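Local coordinates for haloacid dehalogenase domain protein hydrolase (Planctomyces limnophilus, PDB 4OVY) that probably acts as a metal-dependent hydrolase, perhaps a phosphatase, of the haloacid dehalogenase superfamily and binds calcium, at residues E101-M104 with A105-G109. Numbering follows the deposited sequence.
Sequences ELTM and ATHAG
His107 reaches back to the last turn of helix 95-106, where its ND1 donates to Thr103 O at 3.1 Å. That oxygen lies in the plane of the imidazole and offers it a lone pair, while the backbone N of Thr106, 3.3 Å from the same Thr103 O, sits above the carbonyl plane; one acceptor thus serves two donors. The ring is placed there by chi1 of -62°, CG lying opposite the carbonyl carbon, and CG2 of Thr103 packs 4.0 Å from ND1. Thr106 suits this turn because its short side chain folds back, OG1 lying 2.8 Å from Leu102 O and 3.1 Å from Thr103 O, its single proton able to serve either.

The tight side, with Leu102, Thr103 and His107 buried and Leu102 packed on helix 55-67, contrasts with the exposed one, where small Ala105 and Ala108 suffice beside the helical Ala105 N to Glu101 O bond (2.9 Å). A leucine in place of His107 would probably leave Thr103 O without its in-plane donor and Arg63 NE without the NE2 acceptor. With NE2 accepting from Arg63 and ND1 donating, the imidazole is consistent with a neutral, ND1-protonated ring linking the helix end to helix 55-67.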
ATOM      1  N   GLU A 101      10.257  17.591   1.659  1.00 23.10           N
ATOM      2  CA  GLU A 101      11.625  17.951   1.261  1.00 23.54           C
ATOM      3  C   GLU A 101      12.493  18.374   2.453  1.00 23.03           C
ATOM      4  O   GLU A 101      13.672  18.025   2.518  1.00 24.69           O
ATOM      5  CB  GLU A 101      11.625  19.053   0.197  1.00 26.45           C
ATOM      6  CG  GLU A 101      11.146  18.564  -1.158  1.00 29.58           C
ATOM      7  CD  GLU A 101      11.016  19.667  -2.191  1.00 32.54           C
ATOM      8  OE1 GLU A 101      10.694  20.817  -1.833  1.00 36.30           O
ATOM      9  OE2 GLU A 101      11.220  19.368  -3.378  1.00 40.23           O
ATOM     10  N   LEU A 102      11.912  19.128   3.383  1.00 22.72           N
ATOM     11  CA  LEU A 102      12.634  19.568   4.571  1.00 23.82           C
ATOM     12  C   LEU A 102      12.999  18.361   5.441  1.00 23.99           C
ATOM     13  O   LEU A 102      14.125  18.259   5.936  1.00 24.47           O
ATOM     14  CB  LEU A 102      11.797  20.579   5.358  1.00 23.06           C
ATOM     15  CG  LEU A 102      12.349  21.104   6.680  1.00 26.16           C
ATOM     16  CD1 LEU A 102      13.705  21.756   6.472  1.00 27.71           C
ATOM     17  CD2 LEU A 102      11.374  22.089   7.310  1.00 25.39           C
ATOM     18  N   THR A 103      12.050  17.442   5.604  1.00 22.19           N
ATOM     19  CA  THR A 103      12.288  16.234   6.380  1.00 23.97           C
ATOM     20  C   THR A 103      13.307  15.330   5.673  1.00 24.40           C
ATOM     21  O   THR A 103      14.189  14.757   6.316  1.00 24.31           O
ATOM     22  CB  THR A 103      10.963  15.477   6.622  1.00 25.28           C
ATOM     23  OG1 THR A 103      10.005  16.368   7.212  1.00 25.52           O
ATOM     24  CG2 THR A 103      11.182  14.295   7.536  1.00 24.83           C
HETATM   25  N   MSE A 104      13.186  15.235   4.348  1.00 25.27           N
HETATM   26  CA  MSE A 104      14.103  14.468   3.504  1.00 23.75           C
HETATM   27  C   MSE A 104      15.522  14.949   3.669  1.00 23.84           C
HETATM   28  O   MSE A 104      16.432  14.143   3.858  1.00 24.10           O
HETATM   29  CB  MSE A 104      13.675  14.627   2.040  1.00 24.61           C
HETATM   30  CG  MSE A 104      14.611  14.003   1.010  1.00 28.30           C
HETATM   31 SE   MSE A 104      14.215  14.754  -0.772  1.00 35.61          SE
HETATM   32  CE  MSE A 104      15.016  16.547  -0.547  1.00 33.53           C
ATOM     33  N   ALA A 105      15.723  16.265   3.601  1.00 23.68           N
ATOM     34  CA  ALA A 105      17.071  16.835   3.637  1.00 25.21           C
ATOM     35  C   ALA A 105      17.759  16.677   4.995  1.00 27.50           C
ATOM     36  O   ALA A 105      18.981  16.746   5.072  1.00 28.56           O
ATOM     37  CB  ALA A 105      17.038  18.306   3.238  1.00 27.14           C
ATOM     38  N   THR A 106      16.975  16.470   6.053  1.00 24.20           N
ATOM     39  CA  THR A 106      17.495  16.446   7.416  1.00 26.17           C
ATOM     40  C   THR A 106      17.591  15.047   8.015  1.00 25.78           C
ATOM     41  O   THR A 106      18.106  14.897   9.120  1.00 24.79           O
ATOM     42  CB  THR A 106      16.650  17.340   8.351  1.00 26.74           C
ATOM     43  OG1 THR A 106      15.257  17.020   8.226  1.00 25.50           O
ATOM     44  CG2 THR A 106      16.860  18.810   8.000  1.00 28.58           C
ATOM     45  N   HIS A 107      17.104  14.031   7.302  1.00 24.18           N
ATOM     46  CA  HIS A 107      17.143  12.651   7.800  1.00 23.91           C
ATOM     47  C   HIS A 107      17.601  11.612   6.780  1.00 24.75           C
ATOM     48  O   HIS A 107      17.318  10.425   6.936  1.00 26.32           O
ATOM     49  CB  HIS A 107      15.767  12.278   8.335  1.00 23.28           C
ATOM     50  CG  HIS A 107      15.337  13.125   9.482  1.00 22.33           C
ATOM     51  ND1 HIS A 107      14.766  14.366   9.313  1.00 22.90           N
ATOM     52  CD2 HIS A 107      15.441  12.935  10.817  1.00 22.05           C
ATOM     53  CE1 HIS A 107      14.513  14.897  10.496  1.00 23.82           C
ATOM     54  NE2 HIS A 107      14.911  14.046  11.424  1.00 23.81           N
ATOM     55  N   ALA A 108      18.313  12.042   5.745  1.00 21.72           N
ATOM     56  CA  ALA A 108      18.831  11.122   4.736  1.00 23.15           C
ATOM     57  C   ALA A 108      20.015  10.352   5.301  1.00 22.05           C
ATOM     58  O   ALA A 108      20.761  10.878   6.114  1.00 24.15           O
ATOM     59  CB  ALA A 108      19.251  11.880   3.483  1.00 26.64           C
ATOM     60  N   GLY A 109      20.174   9.104   4.874  1.00 21.57           N
ATOM     61  CA  GLY A 109      21.316   8.281   5.273  1.00 24.39           C
ATOM     62  C   GLY A 109      21.101   7.423   6.509  1.00 23.79           C
ATOM     63  O   GLY A 109      21.931   6.563   6.820  1.00 26.55           O
TER